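Local coordinates for oligopeptide-binding protein appA (Bacillus subtilis, PDB 1XOC) that binds oligopeptides, including tetra- and pentapeptides, for uptake by an ABC permease that can substitute for the OPP system in sporulation and genetic competence, at residues K116-S121 / M405-W410; K189-K194 / Y198-A203; Q299-D304 / F485-N490. All blocks are in the same frame, centred on the assembly; numbering follows the deposited sequence.

Interaction 1: residues K116-S121 / M405-W410; sequences KGERGS and MNPPNW. With ZN (zinc ion), chain L.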
loop_
_atom_site.group_PDB
_atom_site.type_symbol
_atom_site.label_atom_id
_atom_site.label_comp_id
_atom_site.label_asym_id
_atom_site.label_seq_id
_atom_site.Cartn_x
_atom_site.Cartn_y
_atom_site.Cartn_z
ATOM N N LYS A 116 2.928 -6.635 18.629
ATOM C CA LYS A 116 3.046 -5.176 18.593
ATOM C C LYS A 116 3.021 -4.546 17.189
ATOM O O LYS A 116 3.380 -3.387 17.025
ATOM C CB LYS A 116 4.311 -4.742 19.363
ATOM C CG LYS A 116 4.210 -5.093 20.818
ATOM C CD LYS A 116 5.460 -4.777 21.649
ATOM C CE LYS A 116 5.229 -5.165 23.108
ATOM N NZ LYS A 116 4.560 -6.514 23.247
ATOM N N GLY A 117 2.526 -5.263 16.200
ATOM C CA GLY A 117 2.493 -4.785 14.824
ATOM C C GLY A 117 1.257 -3.967 14.518
ATOM O O GLY A 117 0.362 -3.839 15.356
ATOM N N GLU A 118 1.237 -3.395 13.310
ATOM C CA GLU A 118 0.115 -2.590 12.810
ATOM C C GLU A 118 -0.867 -3.362 11.936
ATOM O O GLU A 118 -1.773 -2.746 11.388
ATOM C CB GLU A 118 0.630 -1.377 12.014
ATOM C CG GLU A 118 1.056 -0.181 12.885
ATOM C CD GLU A 118 2.406 -0.364 13.591
ATOM O OE1 GLU A 118 3.401 -0.619 12.896
ATOM O OE2 GLU A 118 2.451 -0.222 14.834
ATOM N N ARG A 119 -0.689 -4.686 11.804
ATOM C CA ARG A 119 -1.508 -5.500 10.900
ATOM C C ARG A 119 -2.584 -6.299 11.611
ATOM O O ARG A 119 -3.120 -7.271 11.045
ATOM C CB ARG A 119 -0.611 -6.425 10.058
ATOM C CG ARG A 119 0.307 -5.689 9.096
ATOM C CD ARG A 119 -0.459 -4.840 8.142
ATOM N NE ARG A 119 0.329 -4.466 6.990
ATOM C CZ ARG A 119 -0.187 -3.831 5.945
ATOM N NH1 ARG A 119 -1.487 -3.578 5.896
ATOM N NH2 ARG A 119 0.589 -3.499 4.946
ATOM N N GLY A 120 -2.966 -5.878 12.813
ATOM C CA GLY A 120 -3.978 -6.616 13.579
ATOM C C GLY A 120 -5.308 -6.817 12.866
ATOM O O GLY A 120 -5.921 -7.862 13.040
ATOM N N SER A 121 -5.725 -5.823 12.081
ATOM C CA SER A 121 -7.000 -5.818 11.332
ATOM C C SER A 121 -7.157 -7.045 10.440
ATOM O O SER A 121 -8.248 -7.595 10.290
ATOM C CB SER A 121 -7.083 -4.572 10.436
ATOM O OG SER A 121 -8.453 -4.222 10.230
ATOM N N MET A 405 4.440 8.346 10.275
ATOM C CA MET A 405 2.988 8.378 10.136
ATOM C C MET A 405 2.321 7.307 10.994
ATOM O O MET A 405 1.200 7.504 11.463
ATOM C CB MET A 405 2.566 8.200 8.668
ATOM C CG MET A 405 2.792 6.866 8.083
ATOM S SD MET A 405 2.319 6.844 6.318
ATOM C CE MET A 405 3.580 7.864 5.655
ATOM N N ASN A 406 3.029 6.204 11.233
ATOM C CA ASN A 406 2.478 5.040 11.936
ATOM C C ASN A 406 2.363 5.240 13.445
ATOM O O ASN A 406 3.076 6.057 14.018
ATOM C CB ASN A 406 3.337 3.785 11.638
ATOM C CG ASN A 406 2.869 3.039 10.415
ATOM O OD1 ASN A 406 1.906 2.280 10.485
ATOM N ND2 ASN A 406 3.532 3.258 9.279
ATOM N N PRO A 407 1.479 4.487 14.113
ATOM C CA PRO A 407 1.515 4.423 15.558
ATOM C C PRO A 407 2.912 4.001 16.006
ATOM O O PRO A 407 3.576 3.256 15.269
ATOM C CB PRO A 407 0.520 3.306 15.887
ATOM C CG PRO A 407 -0.328 3.177 14.707
ATOM C CD PRO A 407 0.441 3.624 13.531
ATOM N N PRO A 408 3.371 4.471 17.171
ATOM C CA PRO A 408 2.737 5.367 18.126
ATOM C C PRO A 408 3.040 6.854 17.906
ATOM O O PRO A 408 2.918 7.643 18.853
ATOM C CB PRO A 408 3.377 4.924 19.442
ATOM C CG PRO A 408 4.763 4.633 19.034
ATOM C CD PRO A 408 4.690 4.034 17.670
ATOM N N ASN A 409 3.431 7.230 16.681
ATOM C CA ASN A 409 4.001 8.561 16.414
ATOM C C ASN A 409 2.995 9.545 15.823
ATOM O O ASN A 409 2.773 10.622 16.378
ATOM C CB ASN A 409 5.210 8.441 15.487
ATOM C CG ASN A 409 6.287 7.547 16.051
ATOM O OD1 ASN A 409 6.897 6.749 15.325
ATOM N ND2 ASN A 409 6.557 7.687 17.330
ATOM N N TRP A 410 2.380 9.184 14.702
ATOM C CA TRP A 410 1.470 10.087 14.005
ATOM C C TRP A 410 2.041 11.490 13.877
ATOM O O TRP A 410 1.345 12.494 14.091
ATOM C CB TRP A 410 0.139 10.156 14.723
ATOM C CG TRP A 410 -0.464 8.808 14.945
ATOM C CD1 TRP A 410 -1.078 8.011 14.013
ATOM C CD2 TRP A 410 -0.564 8.124 16.189
ATOM N NE1 TRP A 410 -1.517 6.856 14.608
ATOM C CE2 TRP A 410 -1.224 6.905 15.944
ATOM C CE3 TRP A 410 -0.139 8.413 17.490
ATOM C CZ2 TRP A 410 -1.489 5.988 16.962
ATOM C CZ3 TRP A 410 -0.399 7.518 18.497
ATOM C CH2 TRP A 410 -1.067 6.306 18.230
HETATM ZN ZN ZN L . 5.283 -0.329 13.946
HETATM O O HOH W 1 5.358 -2.108 15.106
HETATM O O HOH W 2 4.838 0.441 15.592
HETATM O O HOH W 3 6.741 -1.161 12.848
HETATM O O HOH W 4 5.917 1.283 12.262
#

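Interaction 2: residues K189-K194 / Y198-A203; sequences KFKEWK and YIKLEA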
loop_
_atom_site.group_PDB
_atom_site.type_symbol
_atom_site.label_atom_id
_atom_site.label_comp_id
_atom_site.label_asym_id
_atom_site.label_seq_id
_atom_site.Cartn_x
_atom_site.Cartn_y
_atom_site.Cartn_z
ATOM N N LYS A 189 16.200 -15.781 -3.226
ATOM C CA LYS A 189 16.895 -15.818 -1.928
ATOM C C LYS A 189 17.629 -14.492 -1.646
ATOM O O LYS A 189 18.109 -13.838 -2.556
ATOM C CB LYS A 189 17.969 -16.902 -1.934
ATOM C CG LYS A 189 17.567 -18.265 -2.300
ATOM C CD LYS A 189 18.816 -19.187 -2.298
ATOM C CE LYS A 189 19.843 -18.754 -3.351
ATOM N NZ LYS A 189 20.816 -19.807 -3.814
ATOM N N PHE A 190 17.701 -14.112 -0.383
ATOM C CA PHE A 190 18.436 -12.920 0.019
ATOM C C PHE A 190 19.933 -13.092 -0.145
ATOM O O PHE A 190 20.492 -14.064 0.331
ATOM C CB PHE A 190 18.082 -12.583 1.481
ATOM C CG PHE A 190 18.761 -11.357 2.020
ATOM C CD1 PHE A 190 18.171 -10.109 1.889
ATOM C CD2 PHE A 190 19.996 -11.455 2.641
ATOM C CE1 PHE A 190 18.809 -8.970 2.418
ATOM C CE2 PHE A 190 20.642 -10.325 3.162
ATOM C CZ PHE A 190 20.039 -9.083 3.038
ATOM N N LYS A 191 20.585 -12.128 -0.793
ATOM C CA LYS A 191 22.046 -12.096 -0.860
ATOM C C LYS A 191 22.658 -10.961 -0.032
ATOM O O LYS A 191 23.571 -11.192 0.749
ATOM C CB LYS A 191 22.493 -12.008 -2.317
ATOM C CG LYS A 191 24.008 -12.052 -2.483
ATOM C CD LYS A 191 24.447 -11.893 -3.929
ATOM C CE LYS A 191 25.895 -12.283 -4.083
ATOM N NZ LYS A 191 26.726 -11.754 -2.942
ATOM N N GLU A 192 22.201 -9.731 -0.234
ATOM C CA GLU A 192 22.839 -8.572 0.378
ATOM C C GLU A 192 21.883 -7.391 0.419
ATOM O O GLU A 192 21.072 -7.233 -0.489
ATOM C CB GLU A 192 24.043 -8.177 -0.450
ATOM C CG GLU A 192 24.842 -7.060 0.208
ATOM C CD GLU A 192 26.033 -6.577 -0.623
ATOM O OE1 GLU A 192 26.145 -6.971 -1.822
ATOM O OE2 GLU A 192 26.859 -5.801 -0.052
ATOM N N TRP A 193 21.948 -6.617 1.494
ATOM C CA TRP A 193 21.278 -5.320 1.575
ATOM C C TRP A 193 22.315 -4.273 1.990
ATOM O O TRP A 193 22.726 -4.189 3.165
ATOM C CB TRP A 193 20.096 -5.376 2.541
ATOM C CG TRP A 193 19.313 -4.102 2.697
ATOM C CD1 TRP A 193 19.493 -2.907 2.041
ATOM C CD2 TRP A 193 18.210 -3.912 3.571
ATOM N NE1 TRP A 193 18.548 -1.984 2.475
ATOM C CE2 TRP A 193 17.748 -2.581 3.406
ATOM C CE3 TRP A 193 17.544 -4.747 4.476
ATOM C CZ2 TRP A 193 16.643 -2.075 4.114
ATOM C CZ3 TRP A 193 16.463 -4.237 5.182
ATOM C CH2 TRP A 193 16.042 -2.904 5.017
ATOM N N LYS A 194 22.782 -3.531 0.993
ATOM C CA LYS A 194 23.704 -2.419 1.198
ATOM C C LYS A 194 22.829 -1.204 1.473
ATOM O O LYS A 194 22.119 -0.716 0.569
ATOM C CB LYS A 194 24.555 -2.226 -0.038
ATOM C CG LYS A 194 25.589 -1.128 0.164
ATOM C CD LYS A 194 27.041 -1.494 -0.170
ATOM C CE LYS A 194 27.967 -0.745 0.794
ATOM N NZ LYS A 194 29.431 -0.874 0.547
ATOM N N TYR A 198 21.096 -0.698 -2.304
ATOM C CA TYR A 198 20.398 -1.799 -2.996
ATOM C C TYR A 198 20.175 -3.027 -2.138
ATOM O O TYR A 198 20.848 -3.260 -1.173
ATOM C CB TYR A 198 21.178 -2.239 -4.252
ATOM C CG TYR A 198 22.548 -2.794 -3.940
ATOM C CD1 TYR A 198 23.670 -1.998 -4.011
ATOM C CD2 TYR A 198 22.708 -4.127 -3.564
ATOM C CE1 TYR A 198 24.913 -2.514 -3.710
ATOM C CE2 TYR A 198 23.961 -4.650 -3.274
ATOM C CZ TYR A 198 25.041 -3.842 -3.348
ATOM O OH TYR A 198 26.296 -4.364 -3.045
ATOM N N ILE A 199 19.212 -3.823 -2.574
ATOM C CA ILE A 199 18.975 -5.164 -2.060
ATOM C C ILE A 199 19.159 -6.097 -3.254
ATOM O O ILE A 199 18.492 -5.928 -4.282
ATOM C CB ILE A 199 17.547 -5.309 -1.525
ATOM C CG1 ILE A 199 17.367 -4.365 -0.329
ATOM C CG2 ILE A 199 17.264 -6.759 -1.156
ATOM C CD1 ILE A 199 15.977 -4.131 0.083
ATOM N N LYS A 200 20.030 -7.082 -3.104
ATOM C CA LYS A 200 20.297 -8.066 -4.155
ATOM C C LYS A 200 19.756 -9.423 -3.748
ATOM O O LYS A 200 20.001 -9.896 -2.639
ATOM C CB LYS A 200 21.805 -8.176 -4.400
ATOM C CG LYS A 200 22.144 -8.957 -5.683
ATOM C CD LYS A 200 23.615 -8.875 -5.932
ATOM C CE LYS A 200 24.125 -9.924 -6.924
ATOM N NZ LYS A 200 25.578 -10.215 -6.662
ATOM N N LEU A 201 18.956 -10.015 -4.635
ATOM C CA LEU A 201 18.404 -11.358 -4.475
ATOM C C LEU A 201 18.828 -12.269 -5.634
ATOM O O LEU A 201 19.045 -11.789 -6.754
ATOM C CB LEU A 201 16.878 -11.314 -4.460
ATOM C CG LEU A 201 16.163 -10.278 -3.580
ATOM C CD1 LEU A 201 14.683 -10.400 -3.719
ATOM C CD2 LEU A 201 16.483 -10.409 -2.120
ATOM N N GLU A 202 18.932 -13.571 -5.355
ATOM C CA GLU A 202 19.417 -14.585 -6.317
ATOM C C GLU A 202 18.310 -15.597 -6.508
ATOM O O GLU A 202 17.570 -15.905 -5.563
ATOM C CB GLU A 202 20.624 -15.348 -5.755
ATOM C CG GLU A 202 21.853 -14.530 -5.620
ATOM C CD GLU A 202 23.071 -15.344 -5.151
ATOM O OE1 GLU A 202 22.855 -16.378 -4.466
ATOM O OE2 GLU A 202 24.215 -14.912 -5.441
ATOM N N ALA A 203 18.225 -16.150 -7.711
ATOM C CA ALA A 203 17.235 -17.168 -8.011
ATOM C C ALA A 203 17.367 -18.316 -7.061
ATOM O O ALA A 203 18.471 -18.802 -6.825
ATOM C CB ALA A 203 17.388 -17.672 -9.438
HETATM O O HOH W 5 19.529 -21.571 -4.999
#

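Interaction 3: residues Q299-D304 / F485-N490; sequences QVLDGD and FLYYPN. With ZN (zinc ion), chain E.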
loop_
_atom_site.group_PDB
_atom_site.type_symbol
_atom_site.label_atom_id
_atom_site.label_comp_id
_atom_site.label_asym_id
_atom_site.label_seq_id
_atom_site.Cartn_x
_atom_site.Cartn_y
_atom_site.Cartn_z
ATOM N N GLN A 299 -1.173 20.143 -14.486
ATOM C CA GLN A 299 0.100 20.808 -14.281
ATOM C C GLN A 299 1.138 19.753 -13.951
ATOM O O GLN A 299 2.081 19.551 -14.710
ATOM C CB GLN A 299 -0.073 21.827 -13.136
ATOM C CG GLN A 299 1.045 22.805 -12.865
ATOM C CD GLN A 299 0.660 23.821 -11.779
ATOM O OE1 GLN A 299 -0.517 23.954 -11.400
ATOM N NE2 GLN A 299 1.646 24.535 -11.282
ATOM N N VAL A 300 0.911 19.016 -12.877
ATOM C CA VAL A 300 1.906 18.131 -12.326
ATOM C C VAL A 300 2.009 16.763 -13.028
ATOM O O VAL A 300 3.101 16.189 -13.092
ATOM C CB VAL A 300 1.683 17.947 -10.820
ATOM C CG1 VAL A 300 2.792 17.172 -10.235
ATOM C CG2 VAL A 300 1.585 19.313 -10.127
ATOM N N LEU A 301 0.885 16.229 -13.522
ATOM C CA LEU A 301 0.848 14.909 -14.189
ATOM C C LEU A 301 0.764 15.037 -15.728
ATOM O O LEU A 301 0.657 14.034 -16.442
ATOM C CB LEU A 301 -0.362 14.058 -13.715
ATOM C CG LEU A 301 -0.479 13.503 -12.291
ATOM C CD1 LEU A 301 0.791 12.803 -11.918
ATOM C CD2 LEU A 301 -0.808 14.551 -11.276
ATOM N N ASP A 302 0.827 16.263 -16.242
ATOM C CA ASP A 302 0.639 16.508 -17.669
ATOM C C ASP A 302 -0.655 15.856 -18.179
ATOM O O ASP A 302 -0.719 15.333 -19.283
ATOM C CB ASP A 302 1.865 16.033 -18.467
ATOM C CG ASP A 302 3.057 16.980 -18.328
ATOM O OD1 ASP A 302 2.979 17.959 -17.537
ATOM O OD2 ASP A 302 4.088 16.744 -19.009
ATOM N N GLY A 303 -1.685 15.909 -17.348
ATOM C CA GLY A 303 -2.990 15.405 -17.712
ATOM C C GLY A 303 -3.150 13.901 -17.667
ATOM O O GLY A 303 -4.178 13.372 -18.059
ATOM N N ASP A 304 -2.159 13.197 -17.122
ATOM C CA ASP A 304 -2.131 11.737 -17.129
ATOM C C ASP A 304 -2.553 11.194 -15.778
ATOM O O ASP A 304 -1.738 11.052 -14.881
ATOM C CB ASP A 304 -0.717 11.297 -17.496
ATOM C CG ASP A 304 -0.618 9.829 -17.901
ATOM O OD1 ASP A 304 -0.009 9.531 -18.938
ATOM O OD2 ASP A 304 -1.014 8.956 -17.114
ATOM N N PHE A 485 -8.936 13.799 -1.498
ATOM C CA PHE A 485 -8.584 12.813 -2.485
ATOM C C PHE A 485 -8.026 13.556 -3.682
ATOM O O PHE A 485 -8.615 14.537 -4.117
ATOM C CB PHE A 485 -9.817 11.959 -2.834
ATOM C CG PHE A 485 -10.317 11.165 -1.668
ATOM C CD1 PHE A 485 -11.353 11.660 -0.868
ATOM C CD2 PHE A 485 -9.724 9.968 -1.323
ATOM C CE1 PHE A 485 -11.786 10.953 0.254
ATOM C CE2 PHE A 485 -10.151 9.264 -0.219
ATOM C CZ PHE A 485 -11.187 9.750 0.568
ATOM N N LEU A 486 -6.878 13.123 -4.214
ATOM C CA LEU A 486 -6.218 13.860 -5.288
ATOM C C LEU A 486 -6.413 13.214 -6.656
ATOM O O LEU A 486 -7.033 13.812 -7.522
ATOM C CB LEU A 486 -4.729 14.114 -4.964
ATOM C CG LEU A 486 -4.387 15.071 -3.793
ATOM C CD1 LEU A 486 -2.877 15.051 -3.583
ATOM C CD2 LEU A 486 -4.921 16.480 -3.992
ATOM N N TYR A 487 -5.886 12.015 -6.873
ATOM C CA TYR A 487 -6.035 11.359 -8.163
ATOM C C TYR A 487 -5.834 9.847 -8.125
ATOM O O TYR A 487 -5.284 9.307 -7.186
ATOM C CB TYR A 487 -5.114 11.967 -9.216
ATOM C CG TYR A 487 -3.670 11.982 -8.810
ATOM C CD1 TYR A 487 -3.181 13.000 -8.036
ATOM C CD2 TYR A 487 -2.797 10.981 -9.199
ATOM C CE1 TYR A 487 -1.892 13.030 -7.643
ATOM C CE2 TYR A 487 -1.472 11.013 -8.805
ATOM C CZ TYR A 487 -1.037 12.050 -8.024
ATOM O OH TYR A 487 0.267 12.137 -7.602
ATOM N N TYR A 488 -6.295 9.189 -9.181
ATOM C CA TYR A 488 -5.987 7.776 -9.432
ATOM C C TYR A 488 -4.831 7.683 -10.417
ATOM O O TYR A 488 -4.971 8.087 -11.572
ATOM C CB TYR A 488 -7.214 7.076 -10.028
ATOM C CG TYR A 488 -8.443 7.206 -9.168
ATOM C CD1 TYR A 488 -8.471 6.703 -7.880
ATOM C CD2 TYR A 488 -9.606 7.783 -9.666
ATOM C CE1 TYR A 488 -9.605 6.831 -7.076
ATOM C CE2 TYR A 488 -10.751 7.905 -8.880
ATOM C CZ TYR A 488 -10.742 7.427 -7.589
ATOM O OH TYR A 488 -11.882 7.567 -6.814
ATOM N N PRO A 489 -3.662 7.217 -9.962
ATOM C CA PRO A 489 -2.511 7.248 -10.844
ATOM C C PRO A 489 -2.425 6.110 -11.823
ATOM O O PRO A 489 -2.982 5.030 -11.574
ATOM C CB PRO A 489 -1.363 7.076 -9.881
ATOM C CG PRO A 489 -1.900 6.309 -8.780
ATOM C CD PRO A 489 -3.301 6.726 -8.623
ATOM N N ASN A 490 -1.686 6.328 -12.910
ATOM C CA ASN A 490 -1.367 5.251 -13.854
ATOM C C ASN A 490 0.092 4.833 -13.661
ATOM O O ASN A 490 0.942 5.652 -13.336
ATOM C CB ASN A 490 -1.539 5.745 -15.282
ATOM C CG ASN A 490 -2.966 6.156 -15.574
ATOM O OD1 ASN A 490 -3.871 5.342 -15.367
ATOM N ND2 ASN A 490 -3.187 7.371 -16.088
HETATM ZN ZN ZN E . 0.082 7.549 -19.168
HETATM O O HOH W 6 -0.602 8.904 -13.567
#

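Interaction 1: residues K116-S121 / M405-W410
Glu118 meets Asn406 and Pro407 with the aliphatic part of its side chain: Glu118 CG lies 3.5 Å from Asn406 OD1 and 3.9 Å from Pro407 CD. Chi1 (-82°) sets CG against the proline, and the bend at chi2 (76°) swings the carboxylate toward a zinc ion. Its plane stands 50° from the Asn406 amide, which is anchored by other partners: OD1 by Tyr442 OH, ND2 by Val402 O.

The second kind of interaction runs through metal and water. Glu118 OE1 binds the zinc ion at 2.2 Å, while Glu118 OE2 remains 3.0 Å from the ion, so the carboxylate is monodentate. Four waters complete the ligands found. Water 2, bound to zinc at 1.9 Å, donates to Glu118 OE2 (2.6 Å) and to Pro407 O (3.1 Å), giving the two loops a water bridge. Coordination probably polarises this water and strengthens it as a donor.

Within 405-410, Asn406 O accepts from both Asn409 N and Trp410 N, and Pro407 CA lies over a face of the Trp410 indole.

The bound peptide lies alongside: Arg119 NH1 hydrogen-bonds its backbone. The contact joins the loop between helix 100-108 and strand 126-133 to the loop between helix 398-405 and strand 414-420.

Interaction 2: residues K189-K194 / Y198-A203
A beta hairpin with a classic bulge joins 189-194 to 198-203. Lys191 N and Glu192 N both donate to Lys200 O, at 3.0 Å and 3.3 Å respectively, and the register slips by one residue there. On either side of the bulge the antiparallel pairing is regular, from Lys189 with Glu202 to Lys194 with Tyr198.

On the face carrying Tyr198, its hydroxyl OH donates to Glu192 OE1 (2.9 Å) from well above the carboxylate plane; ring and carboxylate are nearly perpendicular, 88° apart. With chi1 at 63°, Tyr198 CG sits between backbone N and carbonyl carbon, and the ring receives Lys194 CB over one face, 3.8 Å from its centroid.

The hairpin forms one side of a mixed four-stranded sheet: strand 198-203 also pairs with 216-221, leaving 188-194 outermost within the chain. On the other face, Ile199 CG1 makes a CH-pi contact 3.6 Å from the centroid of the Trp193 five-membered ring, and Trp193 NE1 is held by Glu31. Phe190 and Leu201 reach helix 43-52.

At the bulge, Lys191 and Lys200 run side by side with their NZ atoms 4.2 Å apart. Glu202 OE2 may offset some repulsion, though 4.7 Å from Lys191 NZ, beyond a salt bridge.

Interaction 3: residues Q299-D304 / F485-N490
One carboxylate, that of Asp304, serves both a metal and an amide: Asp304 OD1 binds a zinc ion at 2.0 Å, whereas Asp304 OD2 lies at a longer 2.7 Å from the ion, an asymmetric approach, and also accepts from Asn490 ND2 at 2.9 Å. The motif presenting it is a type I' beta turn from Leu301 to Asp304, just after helix 293-300. Its closing bond runs from Asp304 N to Leu301 O (3.0 Å), and Asp302 and Gly303 both have positive phi.

The Asn490 bond is fairly straight, 161° at the hydrogen. It uses the anti side of OD2, though 30° out of the carboxylate plane, while the acceptor stays close to the amide plane of Asn490. His492 NE2, two residues further along strand 483-496, is the other protein ligand of the zinc. Asn490 is thus placed as a second-shell residue that probably steadies the carboxylate, and amide and metal together would be expected to favour the charged form of Asp304.

The apolar part of the contact is a CH-pi approach. Leu301 CD2 sits over the centre of the Tyr487 ring, 4.1 Å from its centroid and 12° off the normal. Val372 of helix 371-385 touches both side chains. Tyr487 belongs to a classic beta bulge, in which it and Leu486 both face Val267, and it also packs on the backbone of the bound peptide.

Between the carboxylate and the ring contact, the backbones are bridged by water 6, which donates to Asp304 O at 2.8 Å and accepts from Asn490 N at 2.9 Å.

How the interactions relate
From the N terminus, 116-121 comes first, and its partner 405-410 lies 284 residues on. Inside the loop so closed, interaction 2 forms and is completed locally, as a hairpin with three residues between its strands. Segment 299-304 follows, still within the loop of interaction 1, but it pairs with 485-490 beyond it, so interactions 1 and 3 cross. Interactions 2 and 3 are in series. None touch: centres lie 27 to 33 Å apart, and interactions 1 and 3 are on opposite sides of the chain's centre. Interaction 2 pairs the two strands at one side of a four-stranded sheet, interaction 3 ties a helix end to the large mixed sheet containing strand 483-496, and interaction 1 joins two loops.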